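Local coordinates for folylpolyglutamate synthase protein FOLC (Mycobacterium tuberculosis, PDB 2VOS), which probably adds L-glutamate to dihydropteroate and, in successive ATP-driven steps, to tetrahydrofolate, giving dihydrofolate and folylpolyglutamates, at residues A[90-98]-A[163-174]; A[152-160]-A[181-189]. One frame throughout, in Å; residues are numbered along the deposited sequence.

Interaction 1 (A[90-98]-A[163-174]). With CO (cobalt (II) ion), chain E.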
loop_
_atom_site.group_PDB
_atom_site.type_symbol
_atom_site.label_atom_id
_atom_site.label_comp_id
_atom_site.label_asym_id
_atom_site.label_seq_id
_atom_site.Cartn_x
_atom_site.Cartn_y
_atom_site.Cartn_z
ATOM N N HIS A 90 20.054 7.479 8.752
ATOM C CA HIS A 90 20.767 6.562 9.647
ATOM C C HIS A 90 20.133 6.163 10.993
ATOM O O HIS A 90 20.862 5.706 11.913
ATOM C CB HIS A 90 22.156 7.096 9.873
ATOM C CG HIS A 90 22.784 7.539 8.597
ATOM N ND1 HIS A 90 23.230 6.637 7.659
ATOM C CD2 HIS A 90 22.964 8.777 8.073
ATOM C CE1 HIS A 90 23.719 7.309 6.627
ATOM N NE2 HIS A 90 23.594 8.607 6.872
ATOM N N ARG A 91 18.806 6.307 11.081
ATOM C CA ARG A 91 18.042 5.708 12.210
ATOM C C ARG A 91 17.520 4.327 11.804
ATOM O O ARG A 91 17.190 4.087 10.639
ATOM C CB ARG A 91 16.859 6.597 12.589
ATOM C CG ARG A 91 17.223 7.724 13.587
ATOM C CD ARG A 91 18.344 8.651 13.075
ATOM N NE ARG A 91 18.338 9.922 13.846
ATOM C CZ ARG A 91 18.814 11.078 13.400
ATOM N NH1 ARG A 91 19.358 11.160 12.175
ATOM N NH2 ARG A 91 18.720 12.152 14.150
ATOM N N ARG A 92 17.436 3.426 12.764
ATOM C CA ARG A 92 17.077 2.082 12.488
ATOM C C ARG A 92 15.579 2.038 12.462
ATOM O O ARG A 92 14.920 2.537 13.405
ATOM C CB ARG A 92 17.624 1.193 13.602
ATOM C CG ARG A 92 17.421 -0.216 13.302
ATOM C CD ARG A 92 18.200 -1.121 14.258
ATOM N NE ARG A 92 18.242 -2.357 13.552
ATOM C CZ ARG A 92 18.282 -3.526 14.142
ATOM N NH1 ARG A 92 18.340 -4.603 13.397
ATOM N NH2 ARG A 92 18.314 -3.580 15.469
ATOM N N THR A 93 15.010 1.514 11.369
ATOM C CA THR A 93 13.540 1.540 11.272
ATOM C C THR A 93 12.883 0.157 11.469
ATOM O O THR A 93 13.496 -0.900 11.250
ATOM C CB THR A 93 13.064 1.978 9.859
ATOM O OG1 THR A 93 13.727 1.143 8.898
ATOM C CG2 THR A 93 13.390 3.464 9.616
ATOM N N GLY A 94 11.631 0.183 11.872
ATOM C CA GLY A 94 10.773 -1.007 11.690
ATOM C C GLY A 94 9.611 -0.490 10.867
ATOM O O GLY A 94 9.198 0.666 11.022
ATOM N N ARG A 95 9.068 -1.331 9.992
ATOM C CA ARG A 95 7.983 -0.898 9.166
ATOM C C ARG A 95 6.954 -2.045 9.050
ATOM O O ARG A 95 7.311 -3.223 8.812
ATOM C CB ARG A 95 8.488 -0.514 7.747
ATOM C CG ARG A 95 7.306 -0.349 6.784
ATOM C CD ARG A 95 7.731 0.250 5.425
ATOM N NE ARG A 95 9.042 -0.238 4.906
ATOM C CZ ARG A 95 9.203 -1.386 4.234
ATOM N NH1 ARG A 95 8.163 -2.240 4.050
ATOM N NH2 ARG A 95 10.398 -1.687 3.740
ATOM N N THR A 96 5.681 -1.704 9.241
ATOM C CA THR A 96 4.666 -2.705 9.061
ATOM C C THR A 96 3.726 -2.185 7.999
ATOM O O THR A 96 3.268 -1.031 8.037
ATOM C CB THR A 96 3.991 -3.192 10.376
ATOM O OG1 THR A 96 2.997 -4.176 10.059
ATOM C CG2 THR A 96 3.375 -2.066 11.208
ATOM N N THR A 97 3.520 -3.005 6.980
ATOM C CA THR A 97 2.668 -2.645 5.865
ATOM C C THR A 97 1.685 -3.783 5.569
ATOM O O THR A 97 1.817 -4.873 6.106
ATOM C CB THR A 97 3.463 -2.388 4.546
ATOM O OG1 THR A 97 4.364 -3.490 4.323
ATOM C CG2 THR A 97 4.286 -1.044 4.606
ATOM N N SER A 98 0.674 -3.473 4.745
ATOM C CA SER A 98 -0.338 -4.428 4.357
ATOM C C SER A 98 -1.040 -3.919 3.091
ATOM O O SER A 98 -0.918 -2.719 2.684
ATOM C CB SER A 98 -1.326 -4.709 5.488
ATOM O OG SER A 98 -1.898 -3.481 5.856
ATOM N N PHE A 163 9.431 -5.021 16.712
ATOM C CA PHE A 163 10.121 -3.729 16.684
ATOM C C PHE A 163 10.834 -3.499 18.020
ATOM O O PHE A 163 11.900 -2.873 18.052
ATOM C CB PHE A 163 9.153 -2.547 16.412
ATOM C CG PHE A 163 8.486 -2.611 15.044
ATOM C CD1 PHE A 163 9.054 -3.381 14.014
ATOM C CD2 PHE A 163 7.292 -1.913 14.803
ATOM C CE1 PHE A 163 8.431 -3.415 12.752
ATOM C CE2 PHE A 163 6.667 -1.925 13.550
ATOM C CZ PHE A 163 7.223 -2.685 12.533
ATOM N N ALA A 164 10.207 -3.936 19.113
ATOM C CA ALA A 164 10.840 -3.809 20.450
ATOM C C ALA A 164 12.008 -4.823 20.631
ATOM O O ALA A 164 13.001 -4.510 21.296
ATOM C CB ALA A 164 9.772 -3.977 21.566
ATOM N N ASP A 165 11.858 -6.038 20.082
ATOM C CA ASP A 165 12.928 -7.060 20.064
ATOM C C ASP A 165 14.163 -6.602 19.345
ATOM O O ASP A 165 15.260 -7.037 19.689
ATOM C CB ASP A 165 12.453 -8.335 19.313
ATOM C CG ASP A 165 11.393 -9.124 20.094
ATOM O OD1 ASP A 165 11.272 -8.947 21.336
ATOM O OD2 ASP A 165 10.678 -9.940 19.458
ATOM N N ALA A 166 14.002 -5.755 18.305
ATOM C CA ALA A 166 15.142 -5.465 17.398
ATOM C C ALA A 166 16.355 -4.807 18.076
ATOM O O ALA A 166 17.505 -5.301 17.912
ATOM C CB ALA A 166 14.684 -4.631 16.153
ATOM N N PRO A 167 16.168 -3.644 18.737
ATOM C CA PRO A 167 15.030 -2.749 18.738
ATOM C C PRO A 167 15.196 -1.738 17.640
ATOM O O PRO A 167 16.264 -1.631 17.093
ATOM C CB PRO A 167 15.167 -2.005 20.093
ATOM C CG PRO A 167 16.615 -1.964 20.345
ATOM C CD PRO A 167 17.252 -3.148 19.615
ATOM N N VAL A 168 14.171 -0.960 17.349
ATOM C CA VAL A 168 14.249 0.057 16.313
ATOM C C VAL A 168 14.330 1.460 16.959
ATOM O O VAL A 168 14.091 1.615 18.167
ATOM C CB VAL A 168 13.025 -0.012 15.367
ATOM C CG1 VAL A 168 12.879 -1.435 14.740
ATOM C CG2 VAL A 168 11.750 0.362 16.094
ATOM N N ASP A 169 14.724 2.464 16.177
ATOM C CA ASP A 169 14.652 3.882 16.624
ATOM C C ASP A 169 13.263 4.485 16.270
ATOM O O ASP A 169 12.750 5.361 16.990
ATOM C CB ASP A 169 15.719 4.730 15.896
ATOM C CG ASP A 169 17.085 4.353 16.270
ATOM O OD1 ASP A 169 17.270 4.061 17.459
ATOM O OD2 ASP A 169 17.982 4.352 15.379
ATOM N N VAL A 170 12.689 4.046 15.162
ATOM C CA VAL A 170 11.431 4.615 14.648
ATOM C C VAL A 170 10.628 3.538 13.956
ATOM O O VAL A 170 11.166 2.727 13.150
ATOM C CB VAL A 170 11.668 5.727 13.538
ATOM C CG1 VAL A 170 10.317 6.429 13.230
ATOM C CG2 VAL A 170 12.765 6.764 13.993
ATOM N N ALA A 171 9.325 3.507 14.219
ATOM C CA ALA A 171 8.487 2.552 13.480
ATOM C C ALA A 171 7.628 3.300 12.460
ATOM O O ALA A 171 7.131 4.422 12.740
ATOM C CB ALA A 171 7.594 1.764 14.416
ATOM N N VAL A 172 7.402 2.668 11.313
ATOM C CA VAL A 172 6.566 3.260 10.305
ATOM C C VAL A 172 5.372 2.320 10.150
ATOM O O VAL A 172 5.542 1.120 9.823
ATOM C CB VAL A 172 7.299 3.306 8.916
ATOM C CG1 VAL A 172 6.368 3.998 7.902
ATOM C CG2 VAL A 172 8.624 4.071 9.052
ATOM N N VAL A 173 4.176 2.823 10.417
ATOM C CA VAL A 173 3.074 1.897 10.678
ATOM C C VAL A 173 1.919 2.206 9.753
ATOM O O VAL A 173 1.310 3.297 9.836
ATOM C CB VAL A 173 2.587 2.054 12.124
ATOM C CG1 VAL A 173 1.325 1.091 12.358
ATOM C CG2 VAL A 173 3.763 1.743 13.113
ATOM N N GLU A 174 1.581 1.276 8.870
ATOM C CA GLU A 174 0.474 1.501 7.967
ATOM C C GLU A 174 -0.820 0.929 8.586
ATOM O O GLU A 174 -0.830 -0.190 9.071
ATOM C CB GLU A 174 0.728 0.789 6.634
ATOM C CG GLU A 174 -0.427 0.775 5.698
ATOM C CD GLU A 174 -0.115 0.089 4.355
ATOM O OE1 GLU A 174 0.981 -0.468 4.138
ATOM O OE2 GLU A 174 -1.000 0.130 3.490
HETATM CO CO CO E . -1.113 -0.832 1.559
HETATM O O HOH W 1 18.358 -6.765 15.636
HETATM O O HOH W 2 -0.044 -2.804 8.414
HETATM O O HOH W 3 -3.247 -1.103 1.758
HETATM O O HOH W 4 -1.112 -1.809 -0.304
#
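Glu174 holds its side chain fully extended, CG trans to the backbone N (chi1 171°) and the next torsion at 178°, which carries the carboxylate past Thr97 to the backbone of Ser98. There its two oxygens divide the work. OE1 accepts Ser98 N at 3.1 Å, the donor standing well above the carboxylate plane, while OE2 binds the cobalt ion at 2.2 Å. Ser98 O takes another coordination place on the same ion, as do two waters, and Thr76 OG1 is a further ligand, in a site beside the bound ADP. Cobalt thus draws together two acceptors, Ser98 O and Glu174 OE2, that would otherwise be expected to repel. Upstream of the metal, strands 93-96 and 170-174 run parallel, neighbours in the central sheet of the Mur ligase middle domain, a P-loop NTPase-type fold. Gly94 and Thr96 each donate to and accept from the partner strand, the straightest approach being Thr96 N to Val172 O, nearly in line with the carbonyl. Phe163 lays one ring face over Gly94, whose CA lies 4.0 Å from the ring centroid in a CH-pi contact; the CZ corner reaches Thr96 CB at 3.9 Å. At the far end Asp169 OD2 accepts Arg92 N at 2.8 Å, almost straight at 175°, and Arg92 O receives both Asp169 N and Val170 N. The extended Arg92 side chain reaches Ala166 O and Pro167 O through weak bonds from NH2, and its NH1 forms a salt bridge with Asp111.

Interaction 2 (A[152-160]-A[181-189])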
loop_
_atom_site.group_PDB
_atom_site.type_symbol
_atom_site.label_atom_id
_atom_site.label_comp_id
_atom_site.label_asym_id
_atom_site.label_seq_id
_atom_site.Cartn_x
_atom_site.Cartn_y
_atom_site.Cartn_z
ATOM N N PHE A 152 -5.313 -10.109 11.567
ATOM C CA PHE A 152 -4.690 -8.811 11.531
ATOM C C PHE A 152 -4.229 -8.333 12.930
ATOM O O PHE A 152 -3.109 -7.765 13.096
ATOM C CB PHE A 152 -5.566 -7.739 10.821
ATOM C CG PHE A 152 -4.788 -6.439 10.575
ATOM C CD1 PHE A 152 -3.666 -6.445 9.723
ATOM C CD2 PHE A 152 -5.119 -5.256 11.249
ATOM C CE1 PHE A 152 -2.912 -5.287 9.492
ATOM C CE2 PHE A 152 -4.379 -4.101 11.036
ATOM C CZ PHE A 152 -3.264 -4.098 10.164
ATOM N N GLU A 153 -5.058 -8.538 13.950
ATOM C CA GLU A 153 -4.644 -8.176 15.311
ATOM C C GLU A 153 -3.334 -8.879 15.717
ATOM O O GLU A 153 -2.418 -8.260 16.234
ATOM C CB GLU A 153 -5.767 -8.501 16.289
ATOM C CG GLU A 153 -6.854 -7.458 16.233
ATOM C CD GLU A 153 -8.115 -7.872 17.019
ATOM O OE1 GLU A 153 -8.186 -8.995 17.541
ATOM O OE2 GLU A 153 -9.043 -7.061 17.115
ATOM N N VAL A 154 -3.245 -10.167 15.453
ATOM C CA VAL A 154 -2.044 -10.915 15.760
ATOM C C VAL A 154 -0.831 -10.432 14.936
ATOM O O VAL A 154 0.261 -10.261 15.504
ATOM C CB VAL A 154 -2.273 -12.434 15.597
ATOM C CG1 VAL A 154 -0.973 -13.171 15.890
ATOM C CG2 VAL A 154 -3.395 -12.896 16.563
ATOM N N LEU A 155 -1.000 -10.219 13.620
ATOM C CA LEU A 155 0.098 -9.694 12.819
ATOM C C LEU A 155 0.577 -8.359 13.361
ATOM O O LEU A 155 1.773 -8.070 13.408
ATOM C CB LEU A 155 -0.330 -9.512 11.370
ATOM C CG LEU A 155 -0.567 -10.779 10.577
ATOM C CD1 LEU A 155 -1.316 -10.455 9.214
ATOM C CD2 LEU A 155 0.749 -11.540 10.376
ATOM N N THR A 156 -0.363 -7.534 13.804
ATOM C CA THR A 156 -0.016 -6.196 14.248
ATOM C C THR A 156 0.756 -6.322 15.556
ATOM O O THR A 156 1.760 -5.653 15.743
ATOM C CB THR A 156 -1.267 -5.359 14.420
ATOM O OG1 THR A 156 -1.815 -5.118 13.105
ATOM C CG2 THR A 156 -0.949 -3.984 15.122
ATOM N N ALA A 157 0.325 -7.229 16.434
ATOM C CA ALA A 157 1.045 -7.432 17.661
ATOM C C ALA A 157 2.442 -7.985 17.396
ATOM O O ALA A 157 3.420 -7.594 18.035
ATOM C CB ALA A 157 0.259 -8.382 18.599
HETATM N N MSE A 158 2.526 -8.917 16.462
HETATM C CA MSE A 158 3.838 -9.399 16.044
HETATM C C MSE A 158 4.761 -8.281 15.581
HETATM O O MSE A 158 5.951 -8.252 15.947
HETATM C CB MSE A 158 3.688 -10.467 14.933
HETATM C CG MSE A 158 3.119 -11.789 15.444
HETATM SE SE MSE A 158 2.662 -12.914 13.886
HETATM C CE MSE A 158 4.389 -13.069 13.036
ATOM N N ALA A 159 4.261 -7.361 14.742
ATOM C CA ALA A 159 5.128 -6.289 14.238
ATOM C C ALA A 159 5.642 -5.470 15.464
ATOM O O ALA A 159 6.877 -5.140 15.588
ATOM C CB ALA A 159 4.348 -5.393 13.260
ATOM N N PHE A 160 4.717 -5.098 16.346
ATOM C CA PHE A 160 5.074 -4.248 17.481
ATOM C C PHE A 160 6.074 -4.935 18.406
ATOM O O PHE A 160 6.968 -4.259 18.930
ATOM C CB PHE A 160 3.835 -3.809 18.312
ATOM C CG PHE A 160 2.904 -2.861 17.585
ATOM C CD1 PHE A 160 3.415 -1.920 16.686
ATOM C CD2 PHE A 160 1.533 -2.888 17.809
ATOM C CE1 PHE A 160 2.593 -1.042 15.990
ATOM C CE2 PHE A 160 0.674 -1.941 17.135
ATOM C CZ PHE A 160 1.218 -1.036 16.220
ATOM N N TRP A 181 -10.582 2.578 14.326
ATOM C CA TRP A 181 -10.811 1.295 15.016
ATOM C C TRP A 181 -9.888 0.223 14.482
ATOM O O TRP A 181 -10.151 -0.955 14.689
ATOM C CB TRP A 181 -12.279 0.838 14.931
ATOM C CG TRP A 181 -13.221 1.892 15.530
ATOM C CD1 TRP A 181 -13.374 2.228 16.867
ATOM C CD2 TRP A 181 -14.053 2.789 14.808
ATOM N NE1 TRP A 181 -14.294 3.239 17.004
ATOM C CE2 TRP A 181 -14.696 3.624 15.751
ATOM C CE3 TRP A 181 -14.345 2.942 13.462
ATOM C CZ2 TRP A 181 -15.601 4.590 15.387
ATOM C CZ3 TRP A 181 -15.238 3.923 13.102
ATOM C CH2 TRP A 181 -15.867 4.723 14.055
ATOM N N ASP A 182 -8.793 0.626 13.822
ATOM C CA ASP A 182 -7.840 -0.341 13.248
ATOM C C ASP A 182 -6.930 -0.853 14.383
ATOM O O ASP A 182 -6.612 -0.094 15.300
ATOM C CB ASP A 182 -6.956 0.370 12.178
ATOM C CG ASP A 182 -6.034 -0.589 11.484
ATOM O OD1 ASP A 182 -6.582 -1.442 10.730
ATOM O OD2 ASP A 182 -4.803 -0.547 11.776
ATOM N N ALA A 183 -6.467 -2.100 14.299
ATOM C CA ALA A 183 -5.617 -2.685 15.337
ATOM C C ALA A 183 -4.326 -1.871 15.584
ATOM O O ALA A 183 -3.789 -1.907 16.682
ATOM C CB ALA A 183 -5.252 -4.198 14.979
ATOM N N THR A 184 -3.847 -1.123 14.585
ATOM C CA THR A 184 -2.595 -0.367 14.763
ATOM C C THR A 184 -2.836 0.863 15.638
ATOM O O THR A 184 -1.884 1.521 16.052
ATOM C CB THR A 184 -2.032 0.165 13.379
ATOM O OG1 THR A 184 -3.024 0.979 12.716
ATOM C CG2 THR A 184 -1.691 -1.029 12.445
ATOM N N ASN A 185 -4.103 1.186 15.903
ATOM C CA ASN A 185 -4.390 2.495 16.504
ATOM C C ASN A 185 -4.222 2.478 18.043
ATOM O O ASN A 185 -5.062 2.967 18.764
ATOM C CB ASN A 185 -5.773 2.991 16.091
ATOM C CG ASN A 185 -5.943 4.490 16.308
ATOM O OD1 ASN A 185 -4.964 5.236 16.243
ATOM N ND2 ASN A 185 -7.172 4.933 16.551
ATOM N N VAL A 186 -3.118 1.938 18.527
ATOM C CA VAL A 186 -2.830 1.879 19.938
ATOM C C VAL A 186 -1.448 2.495 20.173
ATOM O O VAL A 186 -0.791 2.166 21.170
ATOM C CB VAL A 186 -2.786 0.373 20.437
ATOM C CG1 VAL A 186 -4.173 -0.148 20.530
ATOM C CG2 VAL A 186 -1.958 -0.518 19.469
ATOM N N ILE A 187 -0.993 3.362 19.250
ATOM C CA ILE A 187 0.358 3.899 19.313
ATOM C C ILE A 187 0.518 5.408 19.599
ATOM O O ILE A 187 1.673 5.845 19.950
ATOM C CB ILE A 187 1.150 3.570 18.063
ATOM C CG1 ILE A 187 0.384 3.966 16.788
ATOM C CG2 ILE A 187 1.434 2.096 18.076
ATOM C CD1 ILE A 187 1.215 3.678 15.465
ATOM N N ASN A 188 -0.581 6.191 19.463
ATOM C CA ASN A 188 -0.543 7.605 19.799
ATOM C C ASN A 188 0.599 8.257 19.000
ATOM O O ASN A 188 1.408 8.961 19.559
ATOM C CB ASN A 188 -0.317 7.740 21.316
ATOM C CG ASN A 188 -0.535 9.152 21.841
ATOM O OD1 ASN A 188 -1.284 9.948 21.269
ATOM N ND2 ASN A 188 0.107 9.462 22.960
ATOM N N ALA A 189 0.654 8.041 17.687
ATOM C CA ALA A 189 1.809 8.439 16.917
ATOM C C ALA A 189 2.042 9.954 16.944
ATOM O O ALA A 189 1.083 10.741 16.804
ATOM C CB ALA A 189 1.685 7.950 15.513
#
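Segment 152-160, part of helix 151-165, and the irregular segment 181-189 come closest at Glu153 and Ala183, whose CA atoms lie 5.6 Å apart, where a type I turn from Asp182 to Asn185 lays Ala183 against the helix. Ala183 CB is wedged between Glu153 CG at 3.8 Å and Phe152 CD2 at 3.9 Å, with Thr156 alongside. Phe152, its CG trans to the backbone N (chi1 -170°), brings the CE2 corner to Asp182 OD1 at 3.5 Å; ring and carboxylate are turned 48° against each other, and OD2 lies in the ring plane at the edge. Thr156 and Thr184 cross at about a right angle through their CG2 methyls, 4.1 Å apart. One helical turn further on, Phe160 points its CZ end at Ile187 CG2 (3.6 Å) and its CE2 at Val186 CG2, with Thr184 O near the plane of the ring.

The turn is braced from within. Asp182 OD2 accepts Thr184 N in an Asx turn and also receives the Thr184 hydroxyl, while Gly176 N and Met177 N bind the same carboxylate from outside the segment. On the helix, Thr156 OG1 donates to Phe152 O at 2.9 Å, from the face of that carbonyl opposite to the one used by Thr156 N. The contact joins the helix to the loop between strands 170-174 and 191-194 of the Mur ligase middle domain. No hydrogen bond passes between the two segments; the meeting surfaces rest on van der Waals contact, mostly methyls against the two phenylalanine rings, with the Asp182 carboxylate beside Phe152. Each segment settles its buried threonine hydroxyl on its own side, Thr184 OG1 also pairing with His68, so the fit of helix and loop depends on shape, while the bonds made by Asp182 set the form of the loop.

The centres of interactions 1 and 2 lie 13 Å apart, on the same side of the chain's centre, and both draw on helix 151-165. Along the chain their segments alternate: 90-98, 152-160, 163-174, then 181-189. The helix leads into strand 170-174, which pairs with strand 93-96, and the loop beyond that strand returns to pack on the helix. The two interactions also touch directly: Thr96 CB meets Ala159 CB at 3.6 Å, and Val173 CG1 reaches Thr184 CB at the same distance. The helix, the paired strands and the loop thus form one continuous packed unit, reaching from the cobalt site beside ADP to the helix-loop contact.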